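Local structure of iminosuccinate reductase (Paracoccus denitrificans, 6RQA) at residues Phe173-Gly178 with Leu205-Ala210; Asp213-Ile218 with Gly233-Ala238; Ala256-Phe261 with Ala305-Phe310. The protein reduces iminosuccinate to L-aspartate with NADH, regenerating the amino donor for the first step of the beta-hydroxyaspartate cycle in glyoxylate assimilation. One frame throughout, in Å; residues are numbered along the deposited sequence.

Interaction 1 (Phe173-Gly178 with Leu205-Ala210); sequences FEKVIG and LDRLGA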
loop_
_atom_site.group_PDB
_atom_site.type_symbol
_atom_site.label_atom_id
_atom_site.label_comp_id
_atom_site.label_asym_id
_atom_site.label_seq_id
_atom_site.Cartn_x
_atom_site.Cartn_y
_atom_site.Cartn_z
ATOM N N PHE A 173 -13.170 37.276 -3.767
ATOM C CA PHE A 173 -13.278 37.863 -2.441
ATOM C C PHE A 173 -12.845 39.324 -2.471
ATOM O O PHE A 173 -12.190 39.788 -3.408
ATOM C CB PHE A 173 -12.428 37.089 -1.428
ATOM C CG PHE A 173 -12.948 35.713 -1.116
ATOM C CD1 PHE A 173 -13.891 35.525 -0.120
ATOM C CD2 PHE A 173 -12.487 34.609 -1.812
ATOM C CE1 PHE A 173 -14.369 34.260 0.174
ATOM C CE2 PHE A 173 -12.961 33.342 -1.524
ATOM C CZ PHE A 173 -13.904 33.168 -0.529
ATOM N N GLU A 174 -13.225 40.052 -1.420
ATOM C CA GLU A 174 -12.833 41.443 -1.262
ATOM C C GLU A 174 -11.790 41.661 -0.176
ATOM O O GLU A 174 -11.062 42.657 -0.235
ATOM C CB GLU A 174 -14.058 42.314 -0.947
ATOM C CG GLU A 174 -15.167 42.224 -1.977
ATOM C CD GLU A 174 -16.385 43.038 -1.585
ATOM O OE1 GLU A 174 -16.342 43.699 -0.526
ATOM O OE2 GLU A 174 -17.383 43.017 -2.336
ATOM N N LYS A 175 -11.698 40.762 0.800
ATOM C CA LYS A 175 -10.792 40.930 1.924
ATOM C C LYS A 175 -10.446 39.559 2.484
ATOM O O LYS A 175 -11.235 38.616 2.386
ATOM C CB LYS A 175 -11.416 41.820 3.008
ATOM C CG LYS A 175 -10.482 42.196 4.143
ATOM C CD LYS A 175 -11.202 43.032 5.188
ATOM C CE LYS A 175 -10.271 43.404 6.330
ATOM N NZ LYS A 175 -10.965 44.220 7.365
ATOM N N VAL A 176 -9.251 39.453 3.063
ATOM C CA VAL A 176 -8.794 38.233 3.717
ATOM C C VAL A 176 -8.387 38.585 5.140
ATOM O O VAL A 176 -7.512 39.433 5.347
ATOM C CB VAL A 176 -7.621 37.576 2.970
ATOM C CG1 VAL A 176 -7.193 36.298 3.679
ATOM C CG2 VAL A 176 -7.998 37.290 1.525
ATOM N N ILE A 177 -9.023 37.943 6.117
ATOM C CA ILE A 177 -8.649 38.063 7.522
ATOM C C ILE A 177 -8.077 36.726 7.973
ATOM O O ILE A 177 -8.557 35.663 7.559
ATOM C CB ILE A 177 -9.842 38.486 8.403
ATOM C CG1 ILE A 177 -11.026 37.536 8.205
ATOM C CG2 ILE A 177 -10.246 39.923 8.100
ATOM C CD1 ILE A 177 -12.238 37.889 9.043
ATOM N N GLY A 178 -7.043 36.778 8.810
ATOM C CA GLY A 178 -6.335 35.577 9.197
ATOM C C GLY A 178 -6.053 35.543 10.685
ATOM O O GLY A 178 -5.993 36.573 11.361
ATOM N N LEU A 205 -9.946 35.269 16.768
ATOM C CA LEU A 205 -10.981 34.333 16.340
ATOM C C LEU A 205 -12.395 34.847 16.583
ATOM O O LEU A 205 -13.328 34.376 15.923
ATOM C CB LEU A 205 -10.795 32.986 17.042
ATOM C CG LEU A 205 -9.630 32.140 16.528
ATOM C CD1 LEU A 205 -9.591 30.789 17.224
ATOM C CD2 LEU A 205 -9.726 31.967 15.022
ATOM N N ASP A 206 -12.583 35.793 17.506
ATOM C CA ASP A 206 -13.924 36.323 17.734
ATOM C C ASP A 206 -14.406 37.140 16.541
ATOM O O ASP A 206 -15.569 37.031 16.137
ATOM C CB ASP A 206 -13.953 37.161 19.014
ATOM C CG ASP A 206 -12.901 38.250 19.027
ATOM O OD1 ASP A 206 -11.751 37.970 18.631
ATOM O OD2 ASP A 206 -13.224 39.387 19.428
ATOM N N ARG A 207 -13.526 37.959 15.958
ATOM C CA ARG A 207 -13.898 38.724 14.772
ATOM C C ARG A 207 -13.929 37.860 13.519
ATOM O O ARG A 207 -14.738 38.112 12.621
ATOM C CB ARG A 207 -12.934 39.892 14.563
ATOM C CG ARG A 207 -13.194 41.112 15.427
ATOM C CD ARG A 207 -12.290 42.264 15.005
ATOM N NE ARG A 207 -12.445 42.579 13.586
ATOM C CZ ARG A 207 -11.602 43.336 12.889
ATOM N NH1 ARG A 207 -10.533 43.856 13.476
ATOM N NH2 ARG A 207 -11.824 43.567 11.602
ATOM N N LEU A 208 -13.057 36.852 13.435
ATOM C CA LEU A 208 -13.011 36.013 12.242
ATOM C C LEU A 208 -14.312 35.240 12.069
ATOM O O LEU A 208 -14.882 35.196 10.973
ATOM C CB LEU A 208 -11.811 35.065 12.317
ATOM C CG LEU A 208 -11.409 34.299 11.052
ATOM C CD1 LEU A 208 -9.905 34.080 11.022
ATOM C CD2 LEU A 208 -12.133 32.963 10.959
ATOM N N GLY A 209 -14.806 34.628 13.147
ATOM C CA GLY A 209 -16.052 33.887 13.071
ATOM C C GLY A 209 -17.258 34.742 12.739
ATOM O O GLY A 209 -18.242 34.226 12.198
ATOM N N ALA A 210 -17.204 36.040 13.040
ATOM C CA ALA A 210 -18.334 36.930 12.823
ATOM C C ALA A 210 -18.233 37.741 11.538
ATOM O O ALA A 210 -19.234 38.331 11.119
ATOM C CB ALA A 210 -18.489 37.889 14.010
#

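Interaction 2 (Asp213-Ile218 with Gly233-Ala238); sequences DVIVSI and GPTHIA. With NAD (nicotinamide-adenine-dinucleotide), chain C.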
loop_
_atom_site.group_PDB
_atom_site.type_symbol
_atom_site.label_atom_id
_atom_site.label_comp_id
_atom_site.label_asym_id
_atom_site.label_seq_id
_atom_site.Cartn_x
_atom_site.Cartn_y
_atom_site.Cartn_z
ATOM N N ASP A 213 -17.100 35.171 5.712
ATOM C CA ASP A 213 -18.170 34.407 5.084
ATOM C C ASP A 213 -17.719 32.998 4.727
ATOM O O ASP A 213 -18.521 32.059 4.787
ATOM C CB ASP A 213 -18.664 35.140 3.836
ATOM C CG ASP A 213 -18.940 36.610 4.097
ATOM O OD1 ASP A 213 -19.462 36.933 5.186
ATOM O OD2 ASP A 213 -18.628 37.441 3.219
ATOM N N VAL A 214 -16.452 32.835 4.355
ATOM C CA VAL A 214 -15.850 31.532 4.104
ATOM C C VAL A 214 -14.640 31.397 5.016
ATOM O O VAL A 214 -13.784 32.289 5.055
ATOM C CB VAL A 214 -15.446 31.362 2.628
ATOM C CG1 VAL A 214 -14.689 30.057 2.431
ATOM C CG2 VAL A 214 -16.676 31.407 1.736
ATOM N N ILE A 215 -14.574 30.290 5.750
ATOM C CA ILE A 215 -13.494 30.026 6.693
ATOM C C ILE A 215 -12.782 28.753 6.263
ATOM O O ILE A 215 -13.428 27.734 5.994
ATOM C CB ILE A 215 -14.016 29.900 8.138
ATOM C CG1 ILE A 215 -14.682 31.204 8.581
ATOM C CG2 ILE A 215 -12.883 29.536 9.085
ATOM C CD1 ILE A 215 -15.230 31.158 9.991
ATOM N N VAL A 216 -11.455 28.816 6.194
ATOM C CA VAL A 216 -10.619 27.672 5.847
ATOM C C VAL A 216 -9.590 27.491 6.952
ATOM O O VAL A 216 -8.748 28.371 7.170
ATOM C CB VAL A 216 -9.926 27.851 4.486
ATOM C CG1 VAL A 216 -8.950 26.713 4.240
ATOM C CG2 VAL A 216 -10.958 27.925 3.373
ATOM N N SER A 217 -9.659 26.359 7.646
ATOM C CA SER A 217 -8.722 26.020 8.710
ATOM C C SER A 217 -7.792 24.920 8.220
ATOM O O SER A 217 -8.247 23.932 7.633
ATOM C CB SER A 217 -9.461 25.575 9.973
ATOM O OG SER A 217 -10.308 24.469 9.708
ATOM N N ILE A 218 -6.493 25.092 8.465
ATOM C CA ILE A 218 -5.480 24.176 7.953
ATOM C C ILE A 218 -4.367 24.046 8.992
ATOM O O ILE A 218 -3.174 24.134 8.676
ATOM C CB ILE A 218 -4.970 24.659 6.575
ATOM C CG1 ILE A 218 -4.058 23.625 5.902
ATOM C CG2 ILE A 218 -4.332 26.054 6.666
ATOM C CD1 ILE A 218 -4.783 22.392 5.424
ATOM N N GLY A 233 -23.801 34.445 11.658
ATOM C CA GLY A 233 -24.302 34.668 10.324
ATOM C C GLY A 233 -23.999 33.521 9.380
ATOM O O GLY A 233 -23.446 32.491 9.775
ATOM N N PRO A 234 -24.372 33.679 8.110
ATOM C CA PRO A 234 -24.068 32.640 7.116
ATOM C C PRO A 234 -22.565 32.461 6.949
ATOM O O PRO A 234 -21.831 33.421 6.700
ATOM C CB PRO A 234 -24.723 33.172 5.835
ATOM C CG PRO A 234 -25.767 34.130 6.309
ATOM C CD PRO A 234 -25.204 34.756 7.549
ATOM N N THR A 235 -22.111 31.216 7.084
ATOM C CA THR A 235 -20.688 30.912 7.056
ATOM C C THR A 235 -20.479 29.500 6.527
ATOM O O THR A 235 -21.209 28.578 6.897
ATOM C CB THR A 235 -20.066 31.043 8.454
ATOM O OG1 THR A 235 -20.235 32.382 8.936
ATOM C CG2 THR A 235 -18.582 30.708 8.419
ATOM N N HIS A 236 -19.487 29.344 5.655
ATOM C CA HIS A 236 -19.012 28.035 5.225
ATOM C C HIS A 236 -17.619 27.805 5.794
ATOM O O HIS A 236 -16.726 28.638 5.615
ATOM C CB HIS A 236 -18.982 27.920 3.701
ATOM C CG HIS A 236 -18.259 26.705 3.207
ATOM N ND1 HIS A 236 -18.638 25.424 3.549
ATOM C CD2 HIS A 236 -17.174 26.575 2.409
ATOM C CE1 HIS A 236 -17.820 24.558 2.978
ATOM N NE2 HIS A 236 -16.923 25.230 2.280
ATOM N N ILE A 237 -17.439 26.677 6.475
ATOM C CA ILE A 237 -16.186 26.347 7.142
ATOM C C ILE A 237 -15.579 25.146 6.430
ATOM O O ILE A 237 -16.137 24.043 6.465
ATOM C CB ILE A 237 -16.394 26.057 8.635
ATOM C CG1 ILE A 237 -17.158 27.204 9.300
ATOM C CG2 ILE A 237 -15.054 25.834 9.322
ATOM C CD1 ILE A 237 -17.478 26.958 10.759
ATOM N N ALA A 238 -14.433 25.355 5.787
ATOM C CA ALA A 238 -13.696 24.279 5.128
ATOM C C ALA A 238 -12.618 23.800 6.096
ATOM O O ALA A 238 -11.503 24.323 6.124
ATOM C CB ALA A 238 -13.105 24.754 3.806
HETATM P PA NAD C . 2.460 23.181 9.061
HETATM O O1A NAD C . 3.021 22.552 10.305
HETATM O O2A NAD C . 3.129 23.911 7.941
HETATM O O5B NAD C . 1.589 24.474 9.823
HETATM C C5B NAD C . 0.988 23.949 10.942
HETATM C C4B NAD C . 0.152 25.023 11.588
HETATM O O4B NAD C . -0.596 24.431 12.633
HETATM C C3B NAD C . 1.151 25.985 12.224
HETATM O O3B NAD C . 1.392 26.946 11.249
HETATM C C2B NAD C . 0.347 26.530 13.410
HETATM O O2B NAD C . -0.444 27.614 13.054
HETATM C C1B NAD C . -0.623 25.326 13.742
HETATM N N9A NAD C . -0.145 24.557 14.896
HETATM C C8A NAD C . 1.063 23.860 15.087
HETATM N N7A NAD C . 1.138 23.272 16.280
HETATM C C5A NAD C . -0.080 23.593 16.907
HETATM C C6A NAD C . -0.619 23.276 18.182
HETATM N N6A NAD C . 0.106 22.511 19.047
HETATM N N1A NAD C . -1.861 23.732 18.544
HETATM C C2A NAD C . -2.525 24.496 17.620
HETATM N N3A NAD C . -2.147 24.875 16.379
HETATM C C4A NAD C . -0.896 24.397 16.055
HETATM O O3 NAD C . 1.415 22.016 8.681
HETATM P PN NAD C . 0.896 22.038 7.182
HETATM O O1N NAD C . 0.439 23.329 6.549
HETATM O O2N NAD C . 1.697 20.921 6.615
HETATM O O5D NAD C . -0.666 21.180 7.200
HETATM C C5D NAD C . -1.259 21.479 8.389
HETATM C C4D NAD C . -2.368 20.485 8.628
HETATM O O4D NAD C . -2.955 20.146 7.353
HETATM C C3D NAD C . -1.706 19.189 9.183
HETATM O O3D NAD C . -2.439 18.843 10.303
HETATM C C2D NAD C . -1.906 18.180 8.037
HETATM O O2D NAD C . -2.254 16.904 8.458
HETATM C C1D NAD C . -3.186 18.774 7.402
HETATM N N1N NAD C . -3.311 18.287 5.971
HETATM C C2N NAD C . -4.567 17.941 5.566
HETATM C C3N NAD C . -4.765 17.482 4.265
HETATM C C7N NAD C . -6.170 17.128 3.906
HETATM O O7N NAD C . -6.468 16.705 2.794
HETATM N N7N NAD C . -7.116 17.302 4.886
HETATM C C4N NAD C . -3.678 17.381 3.396
HETATM C C5N NAD C . -2.409 17.738 3.836
HETATM C C6N NAD C . -2.224 18.199 5.145
HETATM O O HOH W 1 -20.894 36.370 8.093
#

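Interaction 3 (Ala256-Phe261 with Ala305-Phe310); sequences ARARIF and AEVTIF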
loop_
_atom_site.group_PDB
_atom_site.type_symbol
_atom_site.label_atom_id
_atom_site.label_comp_id
_atom_site.label_asym_id
_atom_site.label_seq_id
_atom_site.Cartn_x
_atom_site.Cartn_y
_atom_site.Cartn_z
ATOM N N ALA A 256 -21.994 20.420 15.590
ATOM C CA ALA A 256 -23.296 19.780 15.750
ATOM C C ALA A 256 -24.414 20.573 15.084
ATOM O O ALA A 256 -25.404 19.981 14.638
ATOM C CB ALA A 256 -23.602 19.578 17.234
ATOM N N ARG A 257 -24.285 21.897 14.999
ATOM C CA ARG A 257 -25.346 22.737 14.459
ATOM C C ARG A 257 -25.140 23.081 12.987
ATOM O O ARG A 257 -25.879 23.908 12.445
ATOM C CB ARG A 257 -25.482 24.019 15.287
ATOM C CG ARG A 257 -24.493 25.127 14.947
ATOM C CD ARG A 257 -24.879 26.415 15.664
ATOM N NE ARG A 257 -24.594 27.609 14.872
ATOM C CZ ARG A 257 -23.528 28.385 15.039
ATOM N NH1 ARG A 257 -22.634 28.096 15.975
ATOM N NH2 ARG A 257 -23.356 29.454 14.274
ATOM N N ALA A 258 -24.174 22.454 12.325
ATOM C CA ALA A 258 -23.865 22.745 10.935
ATOM C C ALA A 258 -24.263 21.581 10.038
ATOM O O ALA A 258 -24.226 20.417 10.446
ATOM C CB ALA A 258 -22.374 23.042 10.756
ATOM N N ARG A 259 -24.650 21.909 8.807
ATOM C CA ARG A 259 -24.899 20.898 7.784
ATOM C C ARG A 259 -23.551 20.397 7.281
ATOM O O ARG A 259 -22.807 21.140 6.630
ATOM C CB ARG A 259 -25.744 21.475 6.651
ATOM C CG ARG A 259 -26.220 20.440 5.646
ATOM C CD ARG A 259 -27.266 21.020 4.709
ATOM N NE ARG A 259 -28.470 21.440 5.422
ATOM C CZ ARG A 259 -29.546 21.954 4.833
ATOM N NH1 ARG A 259 -29.573 22.115 3.517
ATOM N NH2 ARG A 259 -30.596 22.309 5.561
ATOM N N ILE A 260 -23.234 19.144 7.584
ATOM C CA ILE A 260 -21.886 18.611 7.419
ATOM C C ILE A 260 -21.760 17.905 6.078
ATOM O O ILE A 260 -22.638 17.133 5.674
ATOM C CB ILE A 260 -21.540 17.659 8.580
ATOM C CG1 ILE A 260 -21.624 18.401 9.914
ATOM C CG2 ILE A 260 -20.160 17.060 8.386
ATOM C CD1 ILE A 260 -21.421 17.511 11.116
ATOM N N PHE A 261 -20.654 18.173 5.385
ATOM C CA PHE A 261 -20.279 17.467 4.170
ATOM C C PHE A 261 -18.842 16.987 4.310
ATOM O O PHE A 261 -18.056 17.538 5.086
ATOM C CB PHE A 261 -20.428 18.357 2.928
ATOM C CG PHE A 261 -21.815 18.898 2.731
ATOM C CD1 PHE A 261 -22.203 20.086 3.328
ATOM C CD2 PHE A 261 -22.735 18.216 1.949
ATOM C CE1 PHE A 261 -23.481 20.585 3.150
ATOM C CE2 PHE A 261 -24.014 18.710 1.768
ATOM C CZ PHE A 261 -24.387 19.896 2.368
ATOM N N ALA A 305 -29.411 26.579 5.457
ATOM C CA ALA A 305 -28.599 26.429 6.653
ATOM C C ALA A 305 -27.698 27.643 6.840
ATOM O O ALA A 305 -27.251 28.270 5.875
ATOM C CB ALA A 305 -27.759 25.157 6.573
ATOM N N GLU A 306 -27.431 27.974 8.101
ATOM C CA GLU A 306 -26.601 29.132 8.408
ATOM C C GLU A 306 -25.116 28.802 8.456
ATOM O O GLU A 306 -24.289 29.676 8.177
ATOM C CB GLU A 306 -27.030 29.754 9.741
ATOM C CG GLU A 306 -26.988 28.798 10.919
ATOM C CD GLU A 306 -27.261 29.492 12.238
ATOM O OE1 GLU A 306 -27.187 30.739 12.281
ATOM O OE2 GLU A 306 -27.553 28.791 13.228
ATOM N N VAL A 307 -24.754 27.570 8.804
ATOM C CA VAL A 307 -23.357 27.157 8.882
ATOM C C VAL A 307 -23.208 25.828 8.158
ATOM O O VAL A 307 -23.899 24.857 8.487
ATOM C CB VAL A 307 -22.866 27.037 10.334
ATOM C CG1 VAL A 307 -21.430 26.535 10.365
ATOM C CG2 VAL A 307 -22.977 28.376 11.050
ATOM N N THR A 308 -22.316 25.786 7.172
ATOM C CA THR A 308 -21.950 24.558 6.486
ATOM C C THR A 308 -20.485 24.246 6.761
ATOM O O THR A 308 -19.656 25.152 6.892
ATOM C CB THR A 308 -22.180 24.662 4.972
ATOM O OG1 THR A 308 -21.414 25.751 4.442
ATOM C CG2 THR A 308 -23.655 24.887 4.669
ATOM N N ILE A 309 -20.172 22.957 6.858
ATOM C CA ILE A 309 -18.818 22.494 7.135
ATOM C C ILE A 309 -18.461 21.408 6.132
ATOM O O ILE A 309 -19.255 20.492 5.891
ATOM C CB ILE A 309 -18.671 21.966 8.575
ATOM C CG1 ILE A 309 -18.891 23.088 9.589
ATOM C CG2 ILE A 309 -17.302 21.339 8.779
ATOM C CD1 ILE A 309 -18.752 22.636 11.025
ATOM N N PHE A 310 -17.273 21.513 5.544
ATOM C CA PHE A 310 -16.702 20.456 4.718
ATOM C C PHE A 310 -15.528 19.844 5.468
ATOM O O PHE A 310 -14.525 20.521 5.716
ATOM C CB PHE A 310 -16.250 20.986 3.359
ATOM C CG PHE A 310 -15.391 20.018 2.598
ATOM C CD1 PHE A 310 -15.909 18.808 2.164
ATOM C CD2 PHE A 310 -14.069 20.313 2.322
ATOM C CE1 PHE A 310 -15.122 17.910 1.468
ATOM C CE2 PHE A 310 -13.276 19.421 1.624
ATOM C CZ PHE A 310 -13.803 18.217 1.196
HETATM O O HOH W 2 -26.666 25.528 10.815
#

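Interaction 1 (Phe173-Gly178 with Leu205-Ala210)
At the edge of the R207 guanidinium, close to its plane, stands the ammonium of K175, with K175 NZ 4.4 Å from R207 NH2; K175 places nothing over either face of the group. The lysine reaches this point fully stretched, all four torsions near 180°, running from strand 175-178 toward the helix. Acids beyond both segments pair with the two cations. E201, on the edge strand of the sheet, is shared by both, taking K175 NZ with one carboxylate oxygen and R207 NH1 with the other, while E211 makes a salt bridge to R207 NH2 alone.

Inward of the charged groups the contact is apolar and buried. I177 points at the helix, its CG1 lying between the backbone N and the carbonyl carbon (chi1 54°) and the chain extended beyond, which carries CD1 to the helix backbone: I177 CD1 is 3.8 Å from L208 CA and 4.2 Å from L208 CG. L208 reaches back with a terminal methyl: its CD1 lies 4.0 Å from I177 O and 4.1 Å from G178 C. Each side chain therefore rests on the main chain of the other segment, and the two lie at a slant to one another. Helix and strand axes come within 8.9 Å at 143°. L208 also packs on I154 and I215 of neighbouring strands, which places this short helix over one face of the parallel Rossmann-type sheet that binds NAD. Strand 175-179 leads directly to N180, an NAD-binding residue.

With no polar bond joining the segments directly, the union depends on hydrophobic burial inside and on a shared carboxylate outside. E201, with E211 on R207, probably balances the two positive charges, forming an ionic cluster at the protein surface.

Interaction 2 (Asp213-Ile218 with Gly233-Ala238)
T235 starts the lateral packing: its CG2 meets I215 CD1 at 3.7 Å, the two side chains slanting across each other. H236 then begins the parallel ladder. Its N-H bonds D213 O (3.0 Å), and its carbonyl accepts I215 N at 2.7 Å. The imidazole stands on the face of V214 and V216, where T308 binds ND1 and S139, from helix 125-143, binds NE2. I237 turns to the other face and sets CG2 4.3 Å from I215 CG2. A238 closes the ladder: its N donates to I215 O, its O receives S217 N at 3.1 Å, and its methyl lies 3.9 Å from V216 CG2. Just past this pairing, I218 CD1 touches the nicotinamide-side ribose of NAD, 3.5 Å from NAD O4D, while M240, just after strand 235-239, also binds the cofactor.

These are central strands of the Rossmann-type sheet. Alternating backbone bonds fix their register, bonds at both ring nitrogens should set the rotation of H236, and the cofactor lies at the strands' C-terminal ends.

Interaction 3 (Ala256-Phe261 with Ala305-Phe310)
A258 packs tightly against the second strand, its CB 3.6 Å from V307 CG1 and 3.7 Å from I309 CD1. From there parallel pairing zips the backbones together: R259 N gives to V307 O, R259 O takes I309 N, and F261 N reaches I309 O at 2.8 Å. The F261 ring turns its edge to that same I309 carbonyl, while the F310 ring comes 3.8 Å from F261 O through CD1. Helices 125-143 and 291-295 cover these aromatic ends.

The solvent side is looser and more polar: R259 and E306 are exposed, R257 partly so. R257 NE faces E306 OE2 at 3.6 Å, a long salt bridge at the guanidinium edge, with guanidinium and carboxylate planes 68° apart. N228 and V231 bind the arginine's terminal nitrogens, so E306 is one partner among several. R259 folds at chi3 (-63°), and A305 CB lies under one face of its guanidinium, 3.8 Å from the plane and toward its edge; its NH1 bonds to G301 O.

The chemistry thus sets an apolar, backbone-bonded inside, formed by A258, V307, I309 and the two phenylalanines, against a polar outside of charged side chains; the second strand continues to NAD-binding G312.

Along the chain the three contacts close in series, without nesting or crossing. Interaction 1 closes a 26-residue loop carrying helix 186-195 and edge strand 200-202. Its helix is followed after a short turn by strand 214-217, and interaction 2 closes a 14-residue loop containing strand 224-226. Interaction 3 spans 43 residues, with three helices and the opposite edge strand 288-290, before strand 307-311 returns between 235-239 and 259-262. Interactions 1 and 2 meet through L208 CD2 and I215 CD1 (3.7 Å); interactions 2 and 3 probably through hydrogen bonds such as I237 N to T308 O. Interaction 1 sets a helix on the sheet near one edge; interactions 2 and 3 pair strands from its middle toward the other.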